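Side-chain contacts in YJHT (Escherichia coli, PDB 2UVK), which converts the alpha-anomer of N-acetylneuraminate to the beta-anomer, speeding the equilibrium between the two in the bacterial periplasm: residues Leu205-Ala210 with Ala235-Pro240; Ser254-Gly259 with Asn317-Ile322. All coordinates share one frame; numbering follows the deposited sequence.

Interaction 1. Residues Leu205-Ala210 with Ala235-Pro240; sequences LINGEA and APVSSP
The carbonyl oxygen of Val237 faces the side-chain amide of Asn207. As modelled, Asn207 OD1 lies 3.1 Å from Val237 O, and Asn207 ND2 lies 3.5 Å from the same oxygen. Two oxygens facing each other this closely would be unfavourable, and the amide is probably turned over. A bond from its NH2 group to Val237 O would then be possible, but the modelled atoms do not settle it. The Asn207 and Val237 side chains cross at about a right angle. The far end of the amide touches the Ser238 methylene, whichever of its atoms lies there; as modelled, Asn207 ND2 is 3.4 Å from Ser238 CB.

In this six-bladed Kelch propeller, strand 202-206 is the second strand of its blade. Asn207 and Gly208 come next in the chain, where four of the other blades carry a Gly-Gly pair. Asn207 has the positive phi (57°) that glycine tolerates more easily. Residues 235-240 belong to the link between the blade's fourth strand and the next blade.

The apolar half of the contact joins two methyls. Ile206 CG2 sits 3.6 Å from Val237 CG1, and Val219 packs against both side chains. Val237 CG1 stands between its own backbone N and carbonyl carbon (chi1 68°), where it also meets the Asn207 amide. Glu209, the predicted proton acceptor, forms a salt bridge with Arg215.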
# COMPACT_ATOMS: atom_id res chain seq x y z
N LEU B 205 17.04 -7.16 10.47
CA LEU B 205 16.43 -7.54 9.17
C LEU B 205 17.57 -7.83 8.22
O LEU B 205 18.32 -6.92 7.86
CB LEU B 205 15.56 -6.42 8.62
CG LEU B 205 14.47 -5.84 9.54
CD1 LEU B 205 13.77 -4.66 8.85
CD2 LEU B 205 13.47 -6.91 9.92
N ILE B 206 17.75 -9.09 7.83
CA ILE B 206 18.92 -9.53 7.11
C ILE B 206 18.60 -9.92 5.67
O ILE B 206 17.83 -10.85 5.41
CB ILE B 206 19.65 -10.71 7.82
CG1 ILE B 206 19.91 -10.39 9.31
CG2 ILE B 206 20.92 -11.05 7.09
CD1 ILE B 206 20.33 -11.57 10.15
N ASN B 207 19.24 -9.22 4.73
CA ASN B 207 19.12 -9.47 3.31
C ASN B 207 17.66 -9.40 2.82
O ASN B 207 16.91 -8.55 3.30
CB ASN B 207 19.80 -10.80 2.94
CG ASN B 207 21.32 -10.77 3.03
OD1 ASN B 207 21.95 -9.97 3.77
ND2 ASN B 207 21.93 -11.67 2.30
N GLY B 208 17.25 -10.28 1.89
CA GLY B 208 15.95 -10.16 1.24
C GLY B 208 16.01 -9.66 -0.19
O GLY B 208 17.03 -9.10 -0.64
N GLU B 209 14.91 -9.82 -0.91
CA GLU B 209 14.79 -9.26 -2.26
C GLU B 209 14.50 -7.78 -2.18
O GLU B 209 13.62 -7.38 -1.42
CB GLU B 209 13.65 -9.91 -3.04
CG GLU B 209 13.96 -11.27 -3.60
CD GLU B 209 12.93 -11.69 -4.66
OE1 GLU B 209 11.74 -11.37 -4.50
OE2 GLU B 209 13.32 -12.26 -5.70
N ALA B 210 15.24 -6.96 -2.95
CA ALA B 210 14.89 -5.55 -3.16
C ALA B 210 13.88 -5.34 -4.28
O ALA B 210 13.20 -4.34 -4.33
CB ALA B 210 16.14 -4.68 -3.44
N ALA B 235 26.86 -3.66 9.17
CA ALA B 235 27.73 -4.27 8.18
C ALA B 235 26.93 -5.32 7.43
O ALA B 235 26.15 -6.04 8.05
CB ALA B 235 28.93 -4.92 8.84
N PRO B 236 27.10 -5.39 6.12
CA PRO B 236 26.40 -6.38 5.33
C PRO B 236 26.93 -7.79 5.51
O PRO B 236 28.00 -8.02 6.10
CB PRO B 236 26.63 -5.91 3.90
CG PRO B 236 27.90 -5.09 3.97
CD PRO B 236 27.92 -4.49 5.29
N VAL B 237 26.16 -8.73 4.96
CA VAL B 237 26.48 -10.13 5.05
C VAL B 237 25.96 -10.81 3.79
O VAL B 237 25.00 -10.35 3.16
CB VAL B 237 25.90 -10.75 6.35
CG1 VAL B 237 24.38 -10.79 6.28
CG2 VAL B 237 26.46 -12.15 6.60
N SER B 238 26.62 -11.90 3.44
CA SER B 238 26.37 -12.60 2.19
C SER B 238 26.64 -11.69 0.98
O SER B 238 25.93 -11.70 -0.01
CB SER B 238 24.95 -13.22 2.18
OG SER B 238 24.95 -14.39 1.40
N SER B 239 27.73 -10.93 1.06
CA SER B 239 28.06 -9.99 -0.00
C SER B 239 28.73 -10.72 -1.16
O SER B 239 29.38 -11.75 -0.96
CB SER B 239 28.98 -8.88 0.51
OG SER B 239 28.55 -8.32 1.73
N PRO B 240 28.61 -10.18 -2.36
CA PRO B 240 27.95 -8.94 -2.71
C PRO B 240 26.46 -8.99 -3.03
O PRO B 240 25.81 -7.95 -2.96
CB PRO B 240 28.70 -8.53 -3.98
CG PRO B 240 29.00 -9.82 -4.62
CD PRO B 240 29.26 -10.79 -3.53

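Interaction 2. Residues Ser254-Gly259 with Asn317-Ile322; sequences SLIFAG and NSLLII
Residues 254-258 and strand 318-322 run in roughly the same direction and spread apart, from 7.0 Å between Ile256 CA and Leu319 CA to 9.3 Å between Ala258 CA and Ile321 CA. They belong to different sheets. Each lies on the second strand of its blade, so the contact packs neighbouring Kelch blades face to face.

Ile256 and Leu319 carry most of it. Ile256 touches Leu319 with both of its branches, the two side chains crossing at a slant. Its CG2 methyl is 3.6 Å from Leu319 CD2. Its CD1 reaches back to the root of the leucine, 3.8 Å from Leu319 CB. The leucine has CG anti to its backbone N (chi1 169°), and its CD2 branch reaches the beta-branch of Ile256. Where the strands diverge, a smaller pair meets more loosely: Ala258 CB is 4.4 Å from Ile321 CD1. Ile338, on neighbouring strand 335-341, packs against both Ile256 and Ile321.

At the start of 317-322, Asn317 OD1 accepts a hydrogen bond from Asn252 N, and Asn317 O pairs with Ser251 OG. These polar bonds also join the two blades. The buried carbon-to-carbon contacts depend instead on close fit and exclusion of water.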
# COMPACT_ATOMS: atom_id res chain seq x y z
N SER B 254 25.16 -13.42 19.85
CA SER B 254 25.70 -13.39 18.50
C SER B 254 24.65 -13.86 17.50
O SER B 254 24.06 -14.90 17.70
CB SER B 254 26.89 -14.32 18.44
OG SER B 254 27.76 -14.04 19.54
N LEU B 255 24.43 -13.10 16.44
CA LEU B 255 23.39 -13.53 15.47
C LEU B 255 23.92 -14.67 14.58
O LEU B 255 25.08 -14.64 14.17
CB LEU B 255 22.94 -12.39 14.55
CG LEU B 255 22.53 -11.02 15.09
CD1 LEU B 255 22.27 -10.11 13.89
CD2 LEU B 255 21.32 -11.09 15.99
N ILE B 256 23.07 -15.65 14.30
CA ILE B 256 23.36 -16.71 13.34
C ILE B 256 22.53 -16.44 12.07
O ILE B 256 21.31 -16.27 12.18
CB ILE B 256 22.96 -18.09 13.87
CG1 ILE B 256 23.69 -18.40 15.16
CG2 ILE B 256 23.28 -19.17 12.82
CD1 ILE B 256 23.05 -19.52 15.95
N PHE B 257 23.19 -16.36 10.92
CA PHE B 257 22.50 -16.24 9.60
C PHE B 257 23.01 -17.34 8.69
O PHE B 257 24.21 -17.42 8.42
CB PHE B 257 22.76 -14.88 8.95
CG PHE B 257 22.02 -14.66 7.62
CD1 PHE B 257 20.65 -14.74 7.56
CD2 PHE B 257 22.70 -14.29 6.45
CE1 PHE B 257 19.96 -14.51 6.36
CE2 PHE B 257 22.03 -14.07 5.26
CZ PHE B 257 20.64 -14.21 5.21
N ALA B 258 22.09 -18.17 8.20
CA ALA B 258 22.46 -19.36 7.43
C ALA B 258 21.58 -19.51 6.20
O ALA B 258 20.42 -19.19 6.20
CB ALA B 258 22.36 -20.61 8.28
N GLY B 259 22.19 -20.02 5.14
CA GLY B 259 21.45 -20.38 3.93
C GLY B 259 20.85 -19.21 3.19
O GLY B 259 21.34 -18.08 3.25
N ASN B 317 18.99 -21.65 23.25
CA ASN B 317 20.07 -20.72 22.90
C ASN B 317 20.76 -21.07 21.58
O ASN B 317 21.94 -20.81 21.39
CB ASN B 317 21.09 -20.67 24.06
CG ASN B 317 21.97 -19.43 24.01
OD1 ASN B 317 21.59 -18.38 23.48
ND2 ASN B 317 23.17 -19.54 24.60
N SER B 318 19.98 -21.61 20.64
CA SER B 318 20.48 -22.05 19.35
C SER B 318 19.46 -21.63 18.30
O SER B 318 18.36 -21.21 18.62
CB SER B 318 20.62 -23.57 19.32
OG SER B 318 21.59 -24.01 20.26
N LEU B 319 19.87 -21.76 17.04
CA LEU B 319 18.96 -21.58 15.90
C LEU B 319 18.47 -22.95 15.44
O LEU B 319 19.27 -23.79 15.02
CB LEU B 319 19.67 -20.86 14.77
CG LEU B 319 18.94 -20.84 13.43
CD1 LEU B 319 17.60 -20.16 13.62
CD2 LEU B 319 19.81 -20.11 12.43
N LEU B 320 17.16 -23.17 15.53
CA LEU B 320 16.52 -24.38 15.07
C LEU B 320 15.96 -24.09 13.66
O LEU B 320 15.17 -23.17 13.51
CB LEU B 320 15.38 -24.73 16.02
CG LEU B 320 14.44 -25.88 15.66
CD1 LEU B 320 15.22 -27.15 15.34
CD2 LEU B 320 13.38 -26.10 16.74
N ILE B 321 16.40 -24.87 12.67
CA ILE B 321 15.92 -24.73 11.28
C ILE B 321 15.08 -25.94 10.96
O ILE B 321 15.51 -27.06 11.15
CB ILE B 321 17.12 -24.67 10.30
CG1 ILE B 321 17.90 -23.37 10.49
CG2 ILE B 321 16.66 -24.91 8.82
CD1 ILE B 321 19.21 -23.34 9.76
N ILE B 322 13.88 -25.72 10.44
CA ILE B 322 12.97 -26.81 10.16
C ILE B 322 12.52 -26.71 8.70
O ILE B 322 11.98 -25.69 8.28
CB ILE B 322 11.72 -26.80 11.07
CG1 ILE B 322 12.11 -26.72 12.56
CG2 ILE B 322 10.88 -28.05 10.81
CD1 ILE B 322 10.91 -26.64 13.50

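Both interactions are buried, and they lie in series along the chain with centres about 16 Å apart. Interaction 1 stays within one Kelch repeat and joins the end of a second strand to the link leading out of the blade. Interaction 2 joins two blades through strand faces. Its chemistry is wholly apolar, whereas interaction 1 mixes methyl packing with an amide and a carbonyl oxygen. Strand 254-262 connects them: it turns Ile256 and Ala258 to one neighbouring blade, while Phe257 packs on Ile206, Asn207 and Val237. Asn207 and Gly259 hold equivalent places in their blades, with similar positive-phi backbones.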